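Local coordinates for copper induced nitroreductase D (Lactococcus lactis, PDB 2WQF), which binds flavin mononucleotide and probably acts as a nitroreductase, a copper-induced oxidoreductase involved in defence against oxidative stress, at residues D22-K25 / V26-I30. Sequence-based numbering, arbitrary orientation.
Sequences DEEK and VIETI
Asp22 opens helix 23-35 from the N-cap position: its backbone O accepts from Val26 N at 3.1 Å, the first i to i+4 bond of the helix. The same residue caps the helix N-terminus with its side chain, for OD1 takes the N-H of Lys25 (3.1 Å between OD1 and Lys25 N), met from above the carboxylate plane, 66° out of it. Glu23 O receives Ile27 N at 3.0 Å, and Ile27 CG1, placed beside its own backbone N by a chi1 of -63°, lies 3.3 Å from that carbonyl oxygen. At Glu24 the backbone O bonds Glu28 N, while the two carboxylates crowd together, Glu24 OE1 to Glu28 OE2 measuring 2.7 Å with the planes 72° apart; Glu28 takes two conformations, so this close approach of like charges is doubtful. Lys25 sends NZ back to Asp22 OD2 at 3.5 Å, a long salt bridge, and its O is gripped twice, by Thr29 N at 3.0 Å and Thr29 OG1 at 2.8 Å, from opposite faces of its plane. That second bond satisfies the buried threonine hydroxyl. With Glu23, Glu24, Lys25 and Glu28 exposed, the capped first turn sets Val26 and Ile30 against Leu141 of helix 121-143, and Ile27 and Ile30 against Ile50 of strand 46-52, while Ile27 also packs on Val200 of the second subunit.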
loop_
_atom_site.group_PDB
_atom_site.type_symbol
_atom_site.label_atom_id
_atom_site.label_comp_id
_atom_site.label_asym_id
_atom_site.label_seq_id
_atom_site.Cartn_x
_atom_site.Cartn_y
_atom_site.Cartn_z
ATOM N N ASP A 22 1.012 22.183 -15.296
ATOM C CA ASP A 22 2.289 22.415 -14.642
ATOM C C ASP A 22 2.976 21.071 -14.405
ATOM O O ASP A 22 2.851 20.448 -13.341
ATOM C CB ASP A 22 2.055 23.200 -13.348
ATOM C CG ASP A 22 3.347 23.658 -12.673
ATOM O OD1 ASP A 22 4.428 23.168 -13.039
ATOM O OD2 ASP A 22 3.264 24.496 -11.753
ATOM N N GLU A 23 3.691 20.608 -15.411
ATOM C CA GLU A 23 4.353 19.310 -15.346
ATOM C C GLU A 23 5.409 19.243 -14.220
ATOM O O GLU A 23 5.586 18.207 -13.573
ATOM C CB GLU A 23 4.948 18.891 -16.708
ATOM C CG GLU A 23 4.906 19.910 -17.852
ATOM C CD GLU A 23 5.193 19.307 -19.253
ATOM O OE1 GLU A 23 4.512 19.714 -20.221
ATOM O OE2 GLU A 23 6.090 18.441 -19.397
ATOM N N GLU A 24 6.121 20.336 -13.982
ATOM C CA GLU A 24 7.120 20.352 -12.915
ATOM C C GLU A 24 6.466 20.097 -11.561
ATOM O O GLU A 24 6.989 19.339 -10.758
ATOM C CB GLU A 24 7.856 21.694 -12.860
ATOM C CG GLU A 24 7.205 22.765 -11.906
ATOM C CD GLU A 24 8.138 23.270 -10.777
ATOM O OE1 GLU A 24 9.338 22.930 -10.789
ATOM O OE2 GLU A 24 7.678 24.007 -9.865
ATOM N N LYS A 25 5.297 20.688 -11.330
ATOM C CA LYS A 25 4.586 20.485 -10.069
ATOM C C LYS A 25 4.126 19.062 -9.951
ATOM O O LYS A 25 4.105 18.492 -8.864
ATOM C CB LYS A 25 3.379 21.438 -9.960
ATOM C CG LYS A 25 2.530 21.366 -8.682
ATOM C CD LYS A 25 1.219 22.160 -8.883
ATOM C CE LYS A 25 1.490 23.479 -9.624
ATOM N NZ LYS A 25 0.276 24.206 -10.034
ATOM N N VAL A 26 3.692 18.485 -11.058
ATOM C CA VAL A 26 3.305 17.087 -11.056
ATOM C C VAL A 26 4.481 16.191 -10.639
ATOM O O VAL A 26 4.328 15.332 -9.774
ATOM C CB VAL A 26 2.755 16.671 -12.428
ATOM C CG1 VAL A 26 2.484 15.166 -12.427
ATOM C CG2 VAL A 26 1.487 17.446 -12.714
ATOM N N ILE A 27 5.643 16.408 -11.235
ATOM C CA ILE A 27 6.828 15.609 -10.940
ATOM C C ILE A 27 7.213 15.773 -9.460
ATOM O O ILE A 27 7.531 14.795 -8.790
ATOM C CB ILE A 27 8.038 16.028 -11.812
ATOM C CG1 ILE A 27 7.759 15.788 -13.295
ATOM C CG2 ILE A 27 9.295 15.301 -11.358
ATOM C CD1 ILE A 27 7.362 14.464 -13.592
ATOM N N GLU A 28 7.169 17.013 -8.966
ATOM C CA GLU A 28 7.484 17.303 -7.569
ATOM C C GLU A 28 6.560 16.542 -6.639
ATOM O O GLU A 28 6.986 15.990 -5.610
ATOM C CB GLU A 28 7.362 18.800 -7.297
ATOM C CG GLU A 28 8.464 19.624 -7.916
ATOM C CD GLU A 28 8.258 21.122 -7.738
ATOM O OE1 GLU A 28 7.319 21.532 -7.020
ATOM O OE2 GLU A 28 9.039 21.889 -8.332
ATOM N N THR A 29 5.276 16.515 -6.987
ATOM C CA THR A 29 4.286 15.860 -6.156
ATOM C C THR A 29 4.458 14.350 -6.147
ATOM O O THR A 29 4.289 13.699 -5.111
ATOM C CB THR A 29 2.882 16.238 -6.610
ATOM O OG1 THR A 29 2.757 17.661 -6.545
ATOM C CG2 THR A 29 1.864 15.682 -5.691
ATOM N N ILE A 30 4.765 13.782 -7.306
ATOM C CA ILE A 30 5.035 12.358 -7.393
ATOM C C ILE A 30 6.178 11.995 -6.461
ATOM O O ILE A 30 6.093 11.030 -5.708
ATOM C CB ILE A 30 5.355 11.928 -8.855
ATOM C CG1 ILE A 30 4.110 12.061 -9.752
ATOM C CG2 ILE A 30 5.851 10.500 -8.895
ATOM C CD1 ILE A 30 4.456 12.033 -11.245
#